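Local coordinates for protein aspartate-semialdehyde dehydrogenase (Cryptococcus neoformans var. neoformans JEC21, PDB 5CEF) that catalyses the NADPH-dependent reductive dephosphorylation of 4-phospho-L-aspartate to L-aspartate semialdehyde, the second step toward methionine and threonine, at residues L129-P132 against S133-S136; Y283-D286 against A287-L290; A305-R308 against P309-R312. All blocks are in the same frame, centred on the assembly; numbering follows the deposited sequence.

All three contacts are local, each made within eight consecutive residues. Contacts 1 and 2 are neighbours, with centres about 11 Å apart, and they touch although they belong to different sequence families, the NAD-binding and the dimerisation range. Tyr283 OH lies 2.6 Å from Leu129 O, a probable hydrogen bond, and Pro132 packs on Asp286. Contact 3 stands apart: its centre is about 30 Å from that of contact 1 and 26 Å from that of contact 2. Of the three, it alone comes near a predicted catalytic residue, the Pro309 side chain being about 10 Å from that of His257, and it alone meets other subunits of the tetramer.

Contact 1: residues L129-P132 against S133-S136; sequences LVNP and SHLS
Asn131 lies across the imidazole of His134, its CB 4.0 Å from the centroid of the ring and only 8° off the normal, a CH-pi contact almost over the middle of the face. These two buried side chains form the closely packed part of the contact. The Asn131 amide is turned nearly upright to that ring, the two planes 77° apart, so the flat groups do not stack; ND2 stands over the same ring, 3.4 Å from His134 ND1. CG of Asn131 sits between the backbone N and the carbonyl carbon (chi1 64°), and this bend carries the amide toward strand 125-126 and the residue after it: OD1 accepts from the backbone N of Val127, and ND2 donates to the carbonyl of Leu125. Asparagine suits the place because one short, buried amide answers both a backbone donor and a backbone acceptor. The histidine ring is held by NE2, which is hydrogen-bonded to the carbonyl of Gly225.

The backbone here winds into a 3-10 turn that leads from the parallel Rossmann sheet toward helix 138-145. His134 N donates to Asn131 O at 3.0 Å, and Leu135 N donates to Pro132 O at 2.9 Å, the i+3 to i pattern of a 3-10 helix. Proline is at home in its first turn, where its nitrogen has no hydrogen to give and its ring already fixes phi. Leu135 lies against the Pro132 carbonyl, with CG 3.3 Å from Pro132 O, and its side chain also touches Ile126 and Leu365.

The looser side belongs to Ser133. This exposed residue uses its backbone N to donate to a water at 3.1 Å, and the same water makes a weak bond to Val130 O at 3.4 Å. Its small hydroxyl-bearing side chain lies 4.0 Å from Asn131 O through OG.

Contact 2: residues Y283-D286 against A287-L290; sequences YTCD and AQHL
Thr284 OG1 and His289 NE2 meet at 2.8 Å in a hydrogen bond for which either may be the donor. The hydroxyl comes to the edge of the imidazole, near its plane. Over one face of the same ring lies Cys285 O, 3.5 Å above the plane and toward the rim. That carbonyl accepts from His289 N at 3.1 Å, in its own plane, and more weakly from Gln288 N.

Gln288 reaches back along the chain. With CG anti to the carbonyl carbon (chi1 -67°) and the chain extended beyond it, OE1 arrives 2.8 Å from Cys285 N and takes its hydrogen in the plane of the amide carbonyl. Its NE2 donates to the carbonyl of Pro296 and to a water, 3.2 Å away, that in turn donates to Tyr283 O. A long amide suits this position, since it serves backbone donors and acceptors at once. Asp286 O is satisfied by Leu290 N at 2.8 Å. Cys285, small and buried, packs SG against the Ala287 methyl.

Cys285 holds the N-cap position of the short helix 286-289, and the return of the Gln288 side chain to its backbone N is the N3-to-N-cap half of a capping box.

Contact 3: residues A305-R308 against P309-R312; sequences APDR and PQPR
Gln310 reaches back over the chain to Asp307. Its CB carries CG anti to the carbonyl carbon, beside the backbone N (chi1 -70°), and the side chain runs on extended. CG lies 3.5 Å from Asp307 O and 4.0 Å from Arg308 CD, both on one side of it. CD is likewise 4.0 Å from Arg308 CD. At the tip, NE2 donates to Asp307 O at 2.8 Å. The bond is nearly straight, 170° at the hydrogen; the oxygen lies almost in the amide plane, while the donor is somewhat tilted from the plane of the Asp307 carbonyl. The other tip atom, OE1, accepts from Asn204 ND2 of a second subunit, so the one amide is fixed from both ends and its rotation is settled. Glutamine fits because it offers both a donor and an acceptor at a subunit border.

The chain reaches this point through a type I beta turn from Ala305 to Arg308, followed directly by a cis peptide bond before Pro309. Proline is the residue that most readily accepts such a bond, and Pro306 suits the second position of the turn. The loop joins strands 300-302 and 323-330 of the mixed sheet, and Pro309 packs on Leu341 of strand 336-342.

The Asp307 carboxylate stands at 86° to the Gln310 amide, with OD2 3.6 Å from NE2. Arg308 crosses the glutamine at about a right angle: bent at chi2 and chi3, it brings its CD within 3.7 Å of Gln310 NE2, then sends its guanidinium to Asp314 in a salt bridge through NH2. The other Asp314 carboxylate oxygen accepts from the backbone N of Gln310.

Contact 1: residues L129-P132 against S133-S136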
ATOM      1  N   LEU A 129     -25.049 -20.313  -5.628  1.00 25.48           N
ATOM      2  CA  LEU A 129     -24.321 -21.578  -5.496  1.00 28.07           C
ATOM      3  C   LEU A 129     -24.667 -22.357  -4.233  1.00 27.38           C
ATOM      4  O   LEU A 129     -23.971 -23.374  -3.906  1.00 27.24           O
ATOM      5  CB  LEU A 129     -22.790 -21.387  -5.536  1.00 29.32           C
ATOM      6  CG  LEU A 129     -22.254 -20.518  -6.677  1.00 30.61           C
ATOM      7  CD1 LEU A 129     -20.735 -20.436  -6.600  1.00 30.01           C
ATOM      8  CD2 LEU A 129     -22.731 -21.053  -8.023  1.00 29.14           C
ATOM      9  N   VAL A 130     -25.754 -21.958  -3.579  1.00 24.69           N
ATOM     10  CA  VAL A 130     -26.140 -22.591  -2.348  1.00 26.47           C
ATOM     11  C   VAL A 130     -27.615 -22.925  -2.262  1.00 27.15           C
ATOM     12  O   VAL A 130     -27.938 -24.090  -2.084  1.00 25.18           O
ATOM     13  CB  VAL A 130     -25.785 -21.712  -1.162  1.00 29.58           C
ATOM     14  CG1 VAL A 130     -26.324 -22.303   0.127  1.00 33.30           C
ATOM     15  CG2 VAL A 130     -24.282 -21.542  -1.067  1.00 30.09           C
ATOM     16  N   ASN A 131     -28.506 -21.931  -2.365  1.00 25.26           N
ATOM     17  CA  ASN A 131     -29.897 -22.149  -2.028  1.00 25.09           C
ATOM     18  C   ASN A 131     -30.950 -21.678  -3.049  1.00 27.62           C
ATOM     19  O   ASN A 131     -32.007 -21.172  -2.660  1.00 28.82           O
ATOM     20  CB  ASN A 131     -30.178 -21.500  -0.687  1.00 26.58           C
ATOM     21  CG  ASN A 131     -30.016 -19.985  -0.717  1.00 29.14           C
ATOM     22  OD1 ASN A 131     -29.160 -19.458  -1.432  1.00 32.47           O
ATOM     23  ND2 ASN A 131     -30.865 -19.280   0.016  1.00 28.33           N
ATOM     24  N   PRO A 132     -30.700 -21.877  -4.350  1.00 28.70           N
ATOM     25  CA  PRO A 132     -31.746 -21.596  -5.316  1.00 29.95           C
ATOM     26  C   PRO A 132     -33.057 -22.384  -5.122  1.00 29.39           C
ATOM     27  O   PRO A 132     -34.119 -21.937  -5.575  1.00 28.00           O
ATOM     28  CB  PRO A 132     -31.088 -21.951  -6.665  1.00 32.72           C
ATOM     29  CG  PRO A 132     -29.990 -22.902  -6.340  1.00 32.40           C
ATOM     30  CD  PRO A 132     -29.503 -22.463  -4.996  1.00 32.55           C
ATOM     31  N   SER A 133     -33.011 -23.516  -4.428  1.00 30.35           N
ATOM     32  CA  SER A 133     -34.236 -24.228  -4.070  1.00 31.80           C
ATOM     33  C   SER A 133     -35.249 -23.316  -3.371  1.00 30.54           C
ATOM     34  O   SER A 133     -36.446 -23.616  -3.347  1.00 32.12           O
ATOM     35  CB  SER A 133     -33.928 -25.413  -3.151  1.00 35.01           C
ATOM     36  OG  SER A 133     -33.202 -24.986  -2.011  1.00 37.73           O
ATOM     37  N   HIS A 134     -34.787 -22.212  -2.787  1.00 29.29           N
ATOM     38  CA  HIS A 134     -35.712 -21.342  -2.066  1.00 29.08           C
ATOM     39  C   HIS A 134     -36.676 -20.612  -2.988  1.00 31.53           C
ATOM     40  O   HIS A 134     -37.629 -19.967  -2.521  1.00 29.60           O
ATOM     41  CB  HIS A 134     -34.972 -20.376  -1.163  1.00 28.00           C
ATOM     42  CG  HIS A 134     -34.329 -21.038   0.009  1.00 29.76           C
ATOM     43  ND1 HIS A 134     -33.884 -20.340   1.107  1.00 29.95           N
ATOM     44  CD2 HIS A 134     -34.057 -22.341   0.255  1.00 30.84           C
ATOM     45  CE1 HIS A 134     -33.331 -21.180   1.965  1.00 31.56           C
ATOM     46  NE2 HIS A 134     -33.421 -22.400   1.470  1.00 31.91           N
ATOM     47  N   LEU A 135     -36.449 -20.717  -4.297  1.00 31.08           N
ATOM     48  CA  LEU A 135     -37.462 -20.266  -5.255  1.00 32.39           C
ATOM     49  C   LEU A 135     -38.832 -20.956  -5.059  1.00 32.04           C
ATOM     50  O   LEU A 135     -39.861 -20.429  -5.487  1.00 32.28           O
ATOM     51  CB  LEU A 135     -36.960 -20.459  -6.689  1.00 32.76           C
ATOM     52  CG  LEU A 135     -35.802 -19.527  -7.071  1.00 34.11           C
ATOM     53  CD1 LEU A 135     -35.219 -19.939  -8.402  1.00 36.40           C
ATOM     54  CD2 LEU A 135     -36.221 -18.075  -7.092  1.00 35.84           C
ATOM     55  N   SER A 136     -38.855 -22.102  -4.381  1.00 30.28           N
ATOM     56  CA  SER A 136     -40.109 -22.809  -4.122  1.00 30.94           C
ATOM     57  C   SER A 136     -41.175 -21.987  -3.390  1.00 30.81           C
ATOM     58  O   SER A 136     -42.357 -22.307  -3.487  1.00 31.38           O
ATOM     59  CB  SER A 136     -39.851 -24.084  -3.330  1.00 30.67           C
ATOM     60  OG  SER A 136     -39.598 -23.774  -1.984  1.00 35.52           O
TER
HETATM   61  O   HOH W   1     -30.470 -25.255  -4.012  1.00 34.88           O

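Contact 2: residues Y283-D286 against A287-L290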
ATOM      1  N   TYR A 283     -17.777 -30.528  -4.038  1.00 31.51           N
ATOM      2  CA  TYR A 283     -19.026 -29.802  -3.956  1.00 29.30           C
ATOM      3  C   TYR A 283     -19.505 -29.340  -5.328  1.00 32.30           C
ATOM      4  O   TYR A 283     -18.756 -28.710  -6.088  1.00 33.86           O
ATOM      5  CB  TYR A 283     -18.895 -28.598  -3.052  1.00 28.53           C
ATOM      6  CG  TYR A 283     -20.167 -27.723  -2.941  1.00 27.54           C
ATOM      7  CD1 TYR A 283     -21.269 -28.149  -2.182  1.00 26.50           C
ATOM      8  CD2 TYR A 283     -20.250 -26.473  -3.512  1.00 24.04           C
ATOM      9  CE1 TYR A 283     -22.414 -27.378  -2.040  1.00 23.55           C
ATOM     10  CE2 TYR A 283     -21.421 -25.721  -3.375  1.00 24.47           C
ATOM     11  CZ  TYR A 283     -22.490 -26.199  -2.636  1.00 23.10           C
ATOM     12  OH  TYR A 283     -23.636 -25.481  -2.481  1.00 21.68           O
ATOM     13  N   THR A 284     -20.750 -29.665  -5.647  1.00 30.62           N
ATOM     14  CA  THR A 284     -21.386 -29.173  -6.861  1.00 32.48           C
ATOM     15  C   THR A 284     -22.833 -28.845  -6.494  1.00 34.12           C
ATOM     16  O   THR A 284     -23.409 -29.488  -5.580  1.00 33.51           O
ATOM     17  CB  THR A 284     -21.382 -30.214  -7.991  1.00 35.16           C
ATOM     18  OG1 THR A 284     -22.320 -31.227  -7.668  1.00 41.80           O
ATOM     19  CG2 THR A 284     -20.003 -30.865  -8.174  1.00 34.58           C
ATOM     20  N   CYS A 285     -23.414 -27.846  -7.160  1.00 30.05           N
ATOM     21  CA  CYS A 285     -24.678 -27.286  -6.697  1.00 31.89           C
ATOM     22  C   CYS A 285     -25.735 -27.287  -7.790  1.00 34.22           C
ATOM     23  O   CYS A 285     -25.416 -27.529  -8.944  1.00 34.43           O
ATOM     24  CB  CYS A 285     -24.447 -25.862  -6.197  1.00 29.69           C
ATOM     25  SG  CYS A 285     -23.851 -24.765  -7.496  1.00 30.37           S
ATOM     26  N   ASP A 286     -26.983 -26.994  -7.421  1.00 34.45           N
ATOM     27  CA  ASP A 286     -28.081 -26.999  -8.379  1.00 35.09           C
ATOM     28  C   ASP A 286     -27.768 -26.199  -9.633  1.00 36.96           C
ATOM     29  O   ASP A 286     -28.075 -26.633 -10.749  1.00 39.19           O
ATOM     30  CB  ASP A 286     -29.371 -26.440  -7.773  1.00 37.43           C
ATOM     31  CG  ASP A 286     -30.006 -27.368  -6.748  1.00 39.73           C
ATOM     32  OD1 ASP A 286     -29.565 -28.537  -6.655  1.00 38.65           O
ATOM     33  OD2 ASP A 286     -30.959 -26.926  -6.049  1.00 41.31           O
ATOM     34  N   ALA A 287     -27.152 -25.042  -9.460  1.00 34.38           N
ATOM     35  CA  ALA A 287     -26.909 -24.164 -10.584  1.00 33.48           C
ATOM     36  C   ALA A 287     -25.979 -24.807 -11.617  1.00 36.61           C
ATOM     37  O   ALA A 287     -26.108 -24.572 -12.822  1.00 33.80           O
ATOM     38  CB  ALA A 287     -26.331 -22.847 -10.104  1.00 34.01           C
ATOM     39  N   GLN A 288     -25.022 -25.596 -11.150  1.00 36.17           N
ATOM     40  CA  GLN A 288     -24.145 -26.317 -12.062  1.00 37.77           C
ATOM     41  C   GLN A 288     -24.896 -27.466 -12.724  1.00 37.69           C
ATOM     42  O   GLN A 288     -24.711 -27.719 -13.913  1.00 40.21           O
ATOM     43  CB  GLN A 288     -22.921 -26.858 -11.308  1.00 37.55           C
ATOM     44  CG  GLN A 288     -22.013 -25.764 -10.806  1.00 36.42           C
ATOM     45  CD  GLN A 288     -20.982 -26.293  -9.835  1.00 35.86           C
ATOM     46  OE1 GLN A 288     -21.332 -26.704  -8.718  1.00 36.75           O
ATOM     47  NE2 GLN A 288     -19.696 -26.268 -10.244  1.00 31.93           N
ATOM     48  N   HIS A 289     -25.713 -28.168 -11.940  1.00 38.34           N
ATOM     49  CA  HIS A 289     -26.463 -29.334 -12.425  1.00 39.26           C
ATOM     50  C   HIS A 289     -27.421 -28.899 -13.497  1.00 38.05           C
ATOM     51  O   HIS A 289     -27.619 -29.626 -14.449  1.00 41.08           O
ATOM     52  CB  HIS A 289     -27.249 -30.046 -11.311  1.00 38.72           C
ATOM     53  CG  HIS A 289     -26.385 -30.641 -10.244  1.00 41.91           C
ATOM     54  ND1 HIS A 289     -26.810 -30.798  -8.935  1.00 39.70           N
ATOM     55  CD2 HIS A 289     -25.099 -31.072 -10.278  1.00 45.26           C
ATOM     56  CE1 HIS A 289     -25.829 -31.316  -8.220  1.00 40.95           C
ATOM     57  NE2 HIS A 289     -24.781 -31.498  -9.010  1.00 43.39           N
ATOM     58  N   LEU A 290     -28.026 -27.723 -13.323  1.00 35.45           N
ATOM     59  CA  LEU A 290     -28.907 -27.153 -14.319  1.00 33.41           C
ATOM     60  C   LEU A 290     -28.153 -26.638 -15.542  1.00 33.82           C
ATOM     61  O   LEU A 290     -28.764 -26.319 -16.540  1.00 37.93           O
ATOM     62  CB  LEU A 290     -29.719 -26.018 -13.701  1.00 34.66           C
ATOM     63  CG  LEU A 290     -30.790 -26.449 -12.696  1.00 36.92           C
ATOM     64  CD1 LEU A 290     -31.375 -25.239 -11.989  1.00 37.34           C
ATOM     65  CD2 LEU A 290     -31.906 -27.249 -13.347  1.00 36.99           C
TER
HETATM   66  O   HOH W   2     -17.632 -28.182  -8.697  1.00 32.34           O

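Contact 3: residues A305-R308 against P309-R312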
ATOM      1  N   ALA A 305      -1.121 -25.557  -0.702  1.00 33.76           N
ATOM      2  CA  ALA A 305       0.023 -24.848  -0.110  1.00 30.71           C
ATOM      3  C   ALA A 305      -0.345 -24.270   1.268  1.00 33.16           C
ATOM      4  O   ALA A 305      -1.429 -23.732   1.477  1.00 31.11           O
ATOM      5  CB  ALA A 305       0.544 -23.778  -1.044  1.00 27.58           C
ATOM      6  N   PRO A 306       0.571 -24.373   2.223  1.00 36.15           N
ATOM      7  CA  PRO A 306       0.240 -23.924   3.580  1.00 35.62           C
ATOM      8  C   PRO A 306      -0.052 -22.412   3.723  1.00 34.74           C
ATOM      9  O   PRO A 306      -0.662 -22.014   4.714  1.00 29.94           O
ATOM     10  CB  PRO A 306       1.503 -24.309   4.396  1.00 36.57           C
ATOM     11  CG  PRO A 306       2.612 -24.417   3.405  1.00 36.39           C
ATOM     12  CD  PRO A 306       1.987 -24.788   2.079  1.00 36.93           C
ATOM     13  N   ASP A 307       0.402 -21.600   2.755  1.00 32.44           N
ATOM     14  CA  ASP A 307       0.218 -20.141   2.798  1.00 31.51           C
ATOM     15  C   ASP A 307      -0.801 -19.596   1.799  1.00 29.59           C
ATOM     16  O   ASP A 307      -0.675 -18.486   1.316  1.00 27.42           O
ATOM     17  CB  ASP A 307       1.588 -19.414   2.627  1.00 33.20           C
ATOM     18  CG  ASP A 307       2.230 -19.597   1.235  1.00 33.14           C
ATOM     19  OD1 ASP A 307       1.850 -20.519   0.473  1.00 36.33           O
ATOM     20  OD2 ASP A 307       3.115 -18.784   0.901  1.00 33.29           O
ATOM     21  N   ARG A 308      -1.790 -20.401   1.452  1.00 30.68           N
ATOM     22  CA  ARG A 308      -2.776 -20.032   0.421  1.00 28.10           C
ATOM     23  C   ARG A 308      -4.173 -20.383   0.930  1.00 27.26           C
ATOM     24  O   ARG A 308      -4.304 -21.295   1.750  1.00 24.45           O
ATOM     25  CB  ARG A 308      -2.478 -20.775  -0.882  1.00 28.68           C
ATOM     26  CG  ARG A 308      -1.101 -20.523  -1.468  1.00 28.86           C
ATOM     27  CD  ARG A 308      -0.963 -19.105  -1.979  1.00 30.70           C
ATOM     28  NE  ARG A 308      -1.534 -18.950  -3.316  1.00 31.74           N
ATOM     29  CZ  ARG A 308      -0.879 -19.222  -4.443  1.00 32.39           C
ATOM     30  NH1 ARG A 308       0.375 -19.655  -4.398  1.00 32.53           N
ATOM     31  NH2 ARG A 308      -1.477 -19.077  -5.628  1.00 28.66           N
ATOM     32  N   PRO A 309      -5.212 -19.687   0.445  1.00 26.06           N
ATOM     33  CA  PRO A 309      -5.227 -18.705  -0.623  1.00 27.55           C
ATOM     34  C   PRO A 309      -4.725 -17.356  -0.218  1.00 25.93           C
ATOM     35  O   PRO A 309      -4.734 -17.051   0.959  1.00 25.97           O
ATOM     36  CB  PRO A 309      -6.699 -18.613  -0.973  1.00 27.83           C
ATOM     37  CG  PRO A 309      -7.376 -18.915   0.292  1.00 26.83           C
ATOM     38  CD  PRO A 309      -6.565 -20.033   0.858  1.00 26.79           C
ATOM     39  N   GLN A 310      -4.323 -16.572  -1.219  1.00 24.08           N
ATOM     40  CA  GLN A 310      -3.971 -15.173  -1.053  1.00 25.66           C
ATOM     41  C   GLN A 310      -4.725 -14.396  -2.099  1.00 25.66           C
ATOM     42  O   GLN A 310      -4.716 -14.779  -3.264  1.00 28.64           O
ATOM     43  CB  GLN A 310      -2.487 -14.959  -1.291  1.00 26.44           C
ATOM     44  CG  GLN A 310      -1.616 -15.538  -0.216  1.00 26.65           C
ATOM     45  CD  GLN A 310      -0.146 -15.424  -0.536  1.00 26.55           C
ATOM     46  OE1 GLN A 310       0.284 -14.518  -1.237  1.00 28.15           O
ATOM     47  NE2 GLN A 310       0.621 -16.343  -0.033  1.00 28.12           N
ATOM     48  N   PRO A 311      -5.388 -13.291  -1.720  1.00 24.71           N
ATOM     49  CA  PRO A 311      -6.293 -12.578  -2.665  1.00 24.42           C
ATOM     50  C   PRO A 311      -5.615 -12.094  -3.941  1.00 27.32           C
ATOM     51  O   PRO A 311      -6.207 -12.148  -5.000  1.00 32.37           O
ATOM     52  CB  PRO A 311      -6.797 -11.403  -1.848  1.00 22.85           C
ATOM     53  CG  PRO A 311      -5.863 -11.291  -0.697  1.00 21.94           C
ATOM     54  CD  PRO A 311      -5.429 -12.689  -0.391  1.00 22.89           C
ATOM     55  N   ARG A 312      -4.372 -11.665  -3.852  1.00 32.31           N
ATOM     56  CA  ARG A 312      -3.659 -11.169  -5.038  1.00 35.74           C
ATOM     57  C   ARG A 312      -3.179 -12.288  -5.930  1.00 32.28           C
ATOM     58  O   ARG A 312      -3.112 -12.115  -7.117  1.00 36.91           O
ATOM     59  CB  ARG A 312      -2.448 -10.301  -4.668  1.00 35.04           C
ATOM     60  CG  ARG A 312      -1.924  -9.563  -5.880  1.00 37.68           C
ATOM     61  CD  ARG A 312      -0.841  -8.521  -5.602  1.00 38.56           C
ATOM     62  NE  ARG A 312       0.442  -9.058  -5.151  1.00 39.31           N
ATOM     63  CZ  ARG A 312       1.274  -9.752  -5.906  1.00 48.10           C
ATOM     64  NH1 ARG A 312       0.972 -10.008  -7.188  1.00 59.79           N
ATOM     65  NH2 ARG A 312       2.421 -10.190  -5.397  1.00 45.41           N
TER